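Local coordinates for prophenoloxidase b (Marsupenaeus japonicus, PDB 3WKY), which is the hemolymph precursor of a type 3 copper phenoloxidase, holds a dicopper-dioxygen cluster and, once activated, probably hydroxylates monophenols and oxidises o-diphenols, at residues Tyr312-Asn317 / Pro350-Asn355; Ser319-Thr324 / Ile335-Glu340. All blocks are in the same frame, centred on the assembly; numbering follows the deposited sequence. Where two conformers were deposited one is given.

Nested loops pin a small beta hairpin to the alpha-helical copper-containing domain. After helix 294-310 the chain runs out along strand 312-314, turns at the glycosylated Asn317, and returns along strand 320-322; Leu313 and Val321 pair through their backbones. Helix 334-343 follows, and contact 2 closes the inner loop where its residues 335-340 meet 319-324. The chain then reaches helix 350-353, which comes back to the first strand in contact 1 and closes the outer loop around the inner one. The two centres lie about 10 Å apart, and Leu313 packs on Leu323 between them. Helix 350-353 thus holds the first strand, helix 334-343 the second with Leu323 just after it, the inner contact apolar, the outer partly polar.

Contact 1: residues Tyr312-Asn317 / Pro350-Asn355; sequences YLIHEN and PDVYGN. With NAG (2-acetamido-2-deoxy-beta-D-glucopyranose), chain G.
Tyr353 lays the phenol end of its ring against Leu313 and Ile314, covering the backbone between them. With CG anti to its own carbonyl carbon (chi1 -56°), the ring extends from helix 350-353 to strand 312-314. Its OH takes the Ile314 N-H in a nearly straight bond (168°), 2.9 Å from Ile314 N to Tyr353 OH. The amide meets the ring edge in its plane. Two aliphatic groups flank the hydroxyl: Leu313 CD2 approaches the ring obliquely, 3.8 Å from Tyr353 CZ, and Ile314 CG2, in the conformer described, lies beside OH. Val352 CG1 covers one face of the ring, and Tyr353 also packs on His303 and Leu304 of helix 294-310. A phenylalanine here would probably leave the Ile314 amide without its acceptor and the ring without its polar tie to the strand. Farther along, in one of its two conformers, Glu316 OE1 accepts from a water at 2.7 Å, and that water accepts from Asp351 N at 2.9 Å. Beyond it, Asn317 carries the N-linked sugar, whose O5 sits over the His315 ring. Polar ties thus join strand and helix directly at the buried end and, less certainly, through water at the exposed end.

Contact 2: residues Ser319-Thr324 / Ile335-Glu340; sequences SYVRLT and INLVGE. With NAG (2-acetamido-2-deoxy-beta-D-glucopyranose), chain G.
Leu337, one turn into helix 334-343, is the first residue of 335-340 to meet the strand side, and it makes the largest share of the helix side of the contact. Its CB and CD1 both touch Leu323 CD2, the closer approach being 3.7 Å from Leu337 CB to Leu323 CD2. The same CD1 lies 3.9 Å from Val321 CG1 and rests beside the backbone as well, 3.7 Å from Arg322 O. A single methyl thus bridges two side chains and the carbonyl between them. The first torsion (chi1 -74°) carries CG along the strand toward the Val321 end, and the extended second one (chi2 163°) places CD1 by Val321 CG1 and Arg322 O.

Val338 comes next and adds a second wall. Its CG2 stands 4.1 Å from Leu323 CD1, the two side chains meeting at about a right angle. Leu323 CD2 lies against Leu337, while Val338 CG2 meets CD1 and is nearly as close to CD2. Beyond these segments, Leu323 packs on Leu313 of the neighbouring strand and Tyr407 of helix 391-409. Arg322 points away from the helix at its CB, and its guanidinium forms a salt bridge with Glu331 and donates from NH1 to Cys687 O of a neighbouring subunit. The whole is a two-stranded antiparallel beta hairpin, 312-314 and 320-322, packed by aliphatic side chains on helix 334-343 at the outer side of the hemocyanin-type copper-containing domain.

Contact 1: residues Tyr312-Asn317 / Pro350-Asn355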
ATOM      1  N   TYR A 312     -23.084  10.681  29.548  1.00 15.60           N
ATOM      2  CA  TYR A 312     -22.544  11.666  30.465  0.53 16.48           C
ATOM      3  C   TYR A 312     -21.117  12.051  30.134  1.00 20.42           C
ATOM      4  O   TYR A 312     -20.340  11.278  29.578  1.00 17.23           O
ATOM      5  CB  TYR A 312     -22.666  11.217  31.929  0.53 23.77           C
ATOM      6  CG  TYR A 312     -22.009   9.896  32.257  0.53 20.42           C
ATOM      7  CD1 TYR A 312     -20.652   9.825  32.524  0.53 23.60           C
ATOM      8  CD2 TYR A 312     -22.751   8.723  32.325  0.53 23.54           C
ATOM      9  CE1 TYR A 312     -20.042   8.621  32.831  0.53 30.93           C
ATOM     10  CE2 TYR A 312     -22.142   7.508  32.632  0.53 26.54           C
ATOM     11  CZ  TYR A 312     -20.788   7.471  32.887  0.53 28.30           C
ATOM     12  OH  TYR A 312     -20.167   6.278  33.195  0.53 31.42           O
ATOM     13  N   LEU A 313     -20.797  13.301  30.450  1.00 17.42           N
ATOM     14  CA  LEU A 313     -19.428  13.780  30.276  1.00 17.41           C
ATOM     15  C   LEU A 313     -18.758  13.823  31.636  1.00 23.20           C
ATOM     16  O   LEU A 313     -19.426  13.916  32.670  1.00 22.99           O
ATOM     17  CB  LEU A 313     -19.406  15.176  29.646  1.00 16.77           C
ATOM     18  CG  LEU A 313     -20.048  15.289  28.264  1.00 18.54           C
ATOM     19  CD1 LEU A 313     -19.911  16.721  27.718  1.00 19.64           C
ATOM     20  CD2 LEU A 313     -19.438  14.273  27.299  1.00 17.97           C
ATOM     21  N   ILE A 314     -17.432  13.742  31.649  1.00 20.67           N
ATOM     22  CA  ILE A 314     -16.717  13.885  32.903  0.58 23.23           C
ATOM     23  C   ILE A 314     -16.186  15.304  33.034  1.00 23.36           C
ATOM     24  O   ILE A 314     -15.482  15.814  32.159  1.00 21.04           O
ATOM     25  CB  ILE A 314     -15.604  12.821  33.088  0.58 26.60           C
ATOM     26  CG1 ILE A 314     -14.886  13.044  34.422  0.58 28.34           C
ATOM     27  CG2 ILE A 314     -14.623  12.823  31.916  0.58 23.98           C
ATOM     28  CD1 ILE A 314     -14.002  11.893  34.846  0.58 32.72           C
ATOM     29  N   HIS A 315     -16.557  15.957  34.128  1.00 22.46           N
ATOM     30  CA  HIS A 315     -16.125  17.326  34.356  1.00 20.48           C
ATOM     31  C   HIS A 315     -14.660  17.315  34.761  1.00 22.52           C
ATOM     32  O   HIS A 315     -14.174  16.337  35.330  1.00 25.14           O
ATOM     33  CB  HIS A 315     -16.973  17.982  35.454  1.00 26.43           C
ATOM     34  CG  HIS A 315     -16.938  19.478  35.427  1.00 29.99           C
ATOM     35  ND1 HIS A 315     -15.849  20.203  35.858  1.00 37.58           N
ATOM     36  CD2 HIS A 315     -17.854  20.384  35.009  1.00 35.20           C
ATOM     37  CE1 HIS A 315     -16.093  21.495  35.707  1.00 34.59           C
ATOM     38  NE2 HIS A 315     -17.303  21.631  35.193  1.00 33.66           N
ATOM     39  N   GLU A 316     -13.942  18.386  34.453  1.00 23.46           N
ATOM     40  CA  GLU A 316     -12.543  18.441  34.858  0.56 27.44           C
ATOM     41  C   GLU A 316     -12.423  18.411  36.377  1.00 34.36           C
ATOM     42  O   GLU A 316     -11.386  18.010  36.908  1.00 31.18           O
ATOM     43  CB  GLU A 316     -11.807  19.634  34.245  0.56 27.65           C
ATOM     44  CG  GLU A 316     -12.385  20.994  34.570  0.56 29.27           C
ATOM     45  CD  GLU A 316     -11.611  22.109  33.892  0.56 39.49           C
ATOM     46  OE1 GLU A 316     -10.510  21.832  33.363  0.56 42.02           O
ATOM     47  OE2 GLU A 316     -12.104  23.256  33.879  0.56 39.53           O
ATOM     48  N   ASN A 317     -13.500  18.768  37.075  1.00 33.68           N
ATOM     49  CA  ASN A 317     -13.502  18.680  38.533  1.00 38.26           C
ATOM     50  C   ASN A 317     -13.797  17.277  39.080  1.00 45.08           C
ATOM     51  O   ASN A 317     -13.897  17.094  40.292  1.00 48.76           O
ATOM     52  CB  ASN A 317     -14.369  19.780  39.187  1.00 35.76           C
ATOM     53  CG  ASN A 317     -15.881  19.527  39.088  1.00 49.56           C
ATOM     54  OD1 ASN A 317     -16.342  18.465  38.665  1.00 42.70           O
ATOM     55  ND2 ASN A 317     -16.659  20.526  39.521  1.00 47.34           N
ATOM     56  N   PRO A 350     -11.616  20.605  28.900  1.00 19.97           N
ATOM     57  CA  PRO A 350     -10.693  20.813  27.776  1.00 20.34           C
ATOM     58  C   PRO A 350      -9.614  19.741  27.682  1.00 21.31           C
ATOM     59  O   PRO A 350      -9.277  19.329  26.563  1.00 17.47           O
ATOM     60  CB  PRO A 350     -10.060  22.169  28.103  1.00 24.53           C
ATOM     61  CG  PRO A 350     -11.149  22.904  28.828  1.00 24.68           C
ATOM     62  CD  PRO A 350     -11.854  21.853  29.655  1.00 22.32           C
ATOM     63  N   ASP A 351      -9.072  19.295  28.816  1.00 20.11           N
ATOM     64  CA  ASP A 351      -7.944  18.353  28.780  1.00 22.98           C
ATOM     65  C   ASP A 351      -8.367  16.981  28.262  1.00 20.69           C
ATOM     66  O   ASP A 351      -7.552  16.235  27.721  1.00 20.32           O
ATOM     67  CB  ASP A 351      -7.300  18.183  30.161  1.00 23.79           C
ATOM     68  CG  ASP A 351      -6.479  19.384  30.585  1.00 29.71           C
ATOM     69  OD1 ASP A 351      -6.335  20.341  29.798  1.00 27.60           O
ATOM     70  OD2 ASP A 351      -5.948  19.349  31.713  1.00 28.94           O
ATOM     71  N   VAL A 352      -9.644  16.658  28.427  1.00 15.22           N
ATOM     72  CA  VAL A 352     -10.159  15.355  28.024  1.00 15.89           C
ATOM     73  C   VAL A 352     -10.836  15.374  26.645  1.00 19.88           C
ATOM     74  O   VAL A 352     -10.594  14.475  25.823  1.00 16.65           O
ATOM     75  CB  VAL A 352     -11.093  14.780  29.120  1.00 20.52           C
ATOM     76  CG1 VAL A 352     -11.949  13.621  28.588  1.00 16.27           C
ATOM     77  CG2 VAL A 352     -10.242  14.331  30.314  1.00 19.43           C
ATOM     78  N   TYR A 353     -11.658  16.397  26.381  1.00 17.32           N
ATOM     79  CA  TYR A 353     -12.426  16.472  25.119  1.00 15.13           C
ATOM     80  C   TYR A 353     -11.792  17.378  24.066  1.00 15.33           C
ATOM     81  O   TYR A 353     -12.166  17.326  22.888  1.00 17.55           O
ATOM     82  CB  TYR A 353     -13.909  16.861  25.370  1.00 16.06           C
ATOM     83  CG  TYR A 353     -14.571  15.922  26.335  1.00 17.00           C
ATOM     84  CD1 TYR A 353     -14.808  14.598  25.988  1.00 14.86           C
ATOM     85  CD2 TYR A 353     -14.925  16.340  27.617  1.00 20.04           C
ATOM     86  CE1 TYR A 353     -15.396  13.710  26.888  1.00 17.04           C
ATOM     87  CE2 TYR A 353     -15.515  15.468  28.514  1.00 17.12           C
ATOM     88  CZ  TYR A 353     -15.741  14.155  28.147  1.00 18.34           C
ATOM     89  OH  TYR A 353     -16.327  13.285  29.035  1.00 20.57           O
ATOM     90  N   GLY A 354     -10.856  18.225  24.492  1.00 16.47           N
ATOM     91  CA  GLY A 354     -10.029  18.982  23.560  1.00 17.83           C
ATOM     92  C   GLY A 354     -10.691  20.146  22.843  1.00 17.03           C
ATOM     93  O   GLY A 354     -11.503  20.888  23.415  1.00 17.86           O
ATOM     94  N   ASN A 355     -10.334  20.304  21.572  1.00 15.84           N
ATOM     95  CA  ASN A 355     -10.720  21.460  20.778  1.00 14.70           C
ATOM     96  C   ASN A 355     -10.826  20.992  19.327  1.00 17.10           C
ATOM     97  O   ASN A 355     -10.176  21.548  18.432  1.00 15.33           O
ATOM     98  CB  ASN A 355      -9.646  22.555  20.926  1.00 13.99           C
ATOM     99  CG  ASN A 355     -10.061  23.891  20.299  1.00 17.91           C
ATOM    100  OD1 ASN A 355     -11.246  24.164  20.132  1.00 18.22           O
ATOM    101  ND2 ASN A 355      -9.069  24.728  19.950  1.00 16.24           N
TER
HETATM  102  C1  NAG G 705     -18.064  20.267  39.315  1.00 50.11           C
HETATM  103  C2  NAG G 705     -18.488  20.049  40.765  1.00 54.58           C
HETATM  104  C3  NAG G 705     -19.996  19.879  40.870  1.00 60.15           C
HETATM  105  C4  NAG G 705     -20.716  21.037  40.190  1.00 71.99           C
HETATM  106  C5  NAG G 705     -20.159  21.294  38.788  1.00 69.42           C
HETATM  107  C6  NAG G 705     -20.758  22.564  38.186  1.00 70.69           C
HETATM  108  C7  NAG G 705     -17.223  19.030  42.548  1.00 59.06           C
HETATM  109  C8  NAG G 705     -17.083  17.780  43.365  1.00 59.88           C
HETATM  110  N2  NAG G 705     -17.814  18.911  41.363  1.00 60.00           N
HETATM  111  O3  NAG G 705     -20.355  19.829  42.233  1.00 75.13           O
HETATM  112  O4  NAG G 705     -22.097  20.744  40.116  1.00 74.37           O
HETATM  113  O5  NAG G 705     -18.744  21.401  38.800  1.00 53.78           O
HETATM  114  O6  NAG G 705     -22.059  22.306  37.706  1.00 73.39           O
HETATM  115  O7  NAG G 705     -16.808  20.105  42.978  1.00 64.98           O
HETATM  116  O   HOH W   1      -9.472  20.225  31.484  1.00 24.03           O

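Contact 2: residues Ser319-Thr324 / Ile335-Glu340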
ATOM      1  N   SER A 319     -16.493  15.288  38.636  1.00 32.10           N
ATOM      2  CA  SER A 319     -17.886  14.860  38.679  0.59 34.28           C
ATOM      3  C   SER A 319     -18.421  14.539  37.280  1.00 35.24           C
ATOM      4  O   SER A 319     -17.866  14.971  36.271  1.00 31.33           O
ATOM      5  CB  SER A 319     -18.760  15.902  39.378  0.59 37.09           C
ATOM      6  OG  SER A 319     -18.785  17.122  38.660  0.59 38.97           O
ATOM      7  N   TYR A 320     -19.495  13.757  37.232  1.00 29.06           N
ATOM      8  CA  TYR A 320     -20.107  13.385  35.961  1.00 29.38           C
ATOM      9  C   TYR A 320     -21.271  14.314  35.662  1.00 31.24           C
ATOM     10  O   TYR A 320     -22.013  14.692  36.566  1.00 28.11           O
ATOM     11  CB  TYR A 320     -20.568  11.922  35.987  1.00 30.34           C
ATOM     12  CG  TYR A 320     -19.409  10.952  35.997  1.00 39.81           C
ATOM     13  CD1 TYR A 320     -18.609  10.799  34.876  1.00 41.87           C
ATOM     14  CD2 TYR A 320     -19.099  10.205  37.126  1.00 49.28           C
ATOM     15  CE1 TYR A 320     -17.544   9.916  34.865  1.00 44.36           C
ATOM     16  CE2 TYR A 320     -18.028   9.321  37.126  1.00 51.80           C
ATOM     17  CZ  TYR A 320     -17.255   9.185  35.991  1.00 50.66           C
ATOM     18  OH  TYR A 320     -16.187   8.313  35.971  1.00 67.56           O
ATOM     19  N   VAL A 321     -21.407  14.705  34.397  1.00 20.16           N
ATOM     20  CA  VAL A 321     -22.480  15.599  33.982  1.00 20.87           C
ATOM     21  C   VAL A 321     -23.397  14.852  33.023  1.00 22.96           C
ATOM     22  O   VAL A 321     -22.963  14.437  31.944  1.00 20.28           O
ATOM     23  CB  VAL A 321     -21.942  16.853  33.257  1.00 23.26           C
ATOM     24  CG1 VAL A 321     -23.071  17.865  33.064  1.00 25.81           C
ATOM     25  CG2 VAL A 321     -20.800  17.479  34.039  1.00 34.92           C
ATOM     26  N   ARG A 322     -24.658  14.668  33.408  1.00 18.55           N
ATOM     27  CA  ARG A 322     -25.607  13.973  32.553  1.00 19.98           C
ATOM     28  C   ARG A 322     -25.884  14.735  31.260  1.00 18.79           C
ATOM     29  O   ARG A 322     -25.992  15.965  31.268  1.00 19.90           O
ATOM     30  CB  ARG A 322     -26.928  13.758  33.303  1.00 24.56           C
ATOM     31  CG  ARG A 322     -28.047  13.237  32.446  1.00 25.92           C
ATOM     32  CD  ARG A 322     -29.278  12.856  33.278  1.00 27.06           C
ATOM     33  NE  ARG A 322     -30.118  14.009  33.583  1.00 27.39           N
ATOM     34  CZ  ARG A 322     -31.390  13.911  33.960  1.00 31.77           C
ATOM     35  NH1 ARG A 322     -31.957  12.715  34.073  1.00 26.17           N
ATOM     36  NH2 ARG A 322     -32.095  15.002  34.211  1.00 31.11           N
ATOM     37  N   LEU A 323     -25.998  13.998  30.153  1.00 16.33           N
ATOM     38  CA  LEU A 323     -26.400  14.550  28.865  1.00 15.11           C
ATOM     39  C   LEU A 323     -27.852  14.189  28.593  1.00 16.23           C
ATOM     40  O   LEU A 323     -28.197  13.012  28.476  1.00 18.56           O
ATOM     41  CB  LEU A 323     -25.542  13.964  27.729  1.00 15.45           C
ATOM     42  CG  LEU A 323     -24.052  14.279  27.764  1.00 14.37           C
ATOM     43  CD1 LEU A 323     -23.357  13.537  26.598  1.00 16.72           C
ATOM     44  CD2 LEU A 323     -23.818  15.785  27.650  1.00 14.77           C
ATOM     45  N   THR A 324     -28.716  15.193  28.484  1.00 16.02           N
ATOM     46  CA  THR A 324     -30.114  14.911  28.143  1.00 15.27           C
ATOM     47  C   THR A 324     -30.754  16.103  27.449  1.00 16.29           C
ATOM     48  O   THR A 324     -30.472  17.249  27.807  1.00 17.03           O
ATOM     49  CB  THR A 324     -30.941  14.518  29.409  1.00 21.20           C
ATOM     50  OG1 THR A 324     -32.284  14.207  29.024  1.00 19.38           O
ATOM     51  CG2 THR A 324     -30.967  15.656  30.434  1.00 20.96           C
ATOM     52  N   ILE A 335     -27.373  18.510  24.128  1.00 16.40           N
ATOM     53  CA  ILE A 335     -26.885  19.021  22.840  1.00 15.95           C
ATOM     54  C   ILE A 335     -25.994  20.255  23.035  1.00 19.25           C
ATOM     55  O   ILE A 335     -24.982  20.426  22.329  1.00 15.84           O
ATOM     56  CB  ILE A 335     -28.051  19.313  21.856  1.00 16.71           C
ATOM     57  CG1 ILE A 335     -27.534  19.896  20.530  1.00 14.56           C
ATOM     58  CG2 ILE A 335     -29.087  20.270  22.482  1.00 13.30           C
ATOM     59  CD1 ILE A 335     -26.593  18.927  19.757  1.00 15.46           C
ATOM     60  N   ASN A 336     -26.335  21.101  24.012  1.00 15.81           N
ATOM     61  CA  ASN A 336     -25.518  22.275  24.298  1.00 17.34           C
ATOM     62  C   ASN A 336     -24.162  21.898  24.889  1.00 18.59           C
ATOM     63  O   ASN A 336     -23.132  22.448  24.500  1.00 17.24           O
ATOM     64  CB  ASN A 336     -26.229  23.238  25.252  1.00 17.23           C
ATOM     65  CG  ASN A 336     -25.490  24.554  25.389  1.00 18.70           C
ATOM     66  OD1 ASN A 336     -25.177  25.210  24.389  1.00 18.71           O
ATOM     67  ND2 ASN A 336     -25.181  24.936  26.619  1.00 20.15           N
ATOM     68  N   LEU A 337     -24.172  20.963  25.841  1.00 17.94           N
ATOM     69  CA  LEU A 337     -22.937  20.490  26.466  1.00 15.34           C
ATOM     70  C   LEU A 337     -21.994  19.857  25.446  1.00 17.26           C
ATOM     71  O   LEU A 337     -20.770  20.058  25.513  1.00 17.28           O
ATOM     72  CB  LEU A 337     -23.262  19.470  27.566  1.00 18.33           C
ATOM     73  CG  LEU A 337     -23.850  20.095  28.838  1.00 19.41           C
ATOM     74  CD1 LEU A 337     -24.530  19.026  29.689  1.00 19.34           C
ATOM     75  CD2 LEU A 337     -22.761  20.800  29.639  1.00 19.21           C
ATOM     76  N   VAL A 338     -22.559  19.078  24.522  1.00 16.59           N
ATOM     77  CA  VAL A 338     -21.750  18.440  23.462  1.00 14.28           C
ATOM     78  C   VAL A 338     -21.197  19.517  22.538  1.00 16.27           C
ATOM     79  O   VAL A 338     -20.015  19.485  22.175  1.00 16.89           O
ATOM     80  CB  VAL A 338     -22.593  17.400  22.668  1.00 18.08           C
ATOM     81  CG1 VAL A 338     -21.826  16.886  21.438  1.00 16.59           C
ATOM     82  CG2 VAL A 338     -22.971  16.234  23.569  1.00 16.23           C
ATOM     83  N   GLY A 339     -22.036  20.493  22.187  1.00 14.73           N
ATOM     84  CA  GLY A 339     -21.591  21.595  21.349  1.00 15.19           C
ATOM     85  C   GLY A 339     -20.435  22.364  21.961  1.00 17.73           C
ATOM     86  O   GLY A 339     -19.446  22.645  21.273  1.00 16.47           O
ATOM     87  N   GLU A 340     -20.545  22.713  23.247  1.00 15.94           N
ATOM     88  CA  GLU A 340     -19.455  23.441  23.908  1.00 15.60           C
ATOM     89  C   GLU A 340     -18.187  22.590  23.978  1.00 15.08           C
ATOM     90  O   GLU A 340     -17.075  23.116  23.934  1.00 16.47           O
ATOM     91  CB  GLU A 340     -19.851  23.884  25.323  1.00 18.26           C
ATOM     92  CG  GLU A 340     -21.026  24.900  25.390  1.00 19.02           C
ATOM     93  CD  GLU A 340     -20.615  26.327  25.021  1.00 27.52           C
ATOM     94  OE1 GLU A 340     -19.503  26.535  24.482  1.00 20.24           O
ATOM     95  OE2 GLU A 340     -21.409  27.258  25.274  1.00 23.52           O
TER
HETATM   96  C1  NAG G 705     -18.064  20.267  39.315  1.00 50.11           C
HETATM   97  C2  NAG G 705     -18.488  20.049  40.765  1.00 54.58           C
HETATM   98  C3  NAG G 705     -19.996  19.879  40.870  1.00 60.15           C
HETATM   99  C4  NAG G 705     -20.716  21.037  40.190  1.00 71.99           C
HETATM  100  C5  NAG G 705     -20.159  21.294  38.788  1.00 69.42           C
HETATM  101  C6  NAG G 705     -20.758  22.564  38.186  1.00 70.69           C
HETATM  102  C7  NAG G 705     -17.223  19.030  42.548  1.00 59.06           C
HETATM  103  C8  NAG G 705     -17.083  17.780  43.365  1.00 59.88           C
HETATM  104  N2  NAG G 705     -17.814  18.911  41.363  1.00 60.00           N
HETATM  105  O3  NAG G 705     -20.355  19.829  42.233  1.00 75.13           O
HETATM  106  O4  NAG G 705     -22.097  20.744  40.116  1.00 74.37           O
HETATM  107  O5  NAG G 705     -18.744  21.401  38.800  1.00 53.78           O
HETATM  108  O6  NAG G 705     -22.059  22.306  37.706  1.00 73.39           O
HETATM  109  O7  NAG G 705     -16.808  20.105  42.978  1.00 64.98           O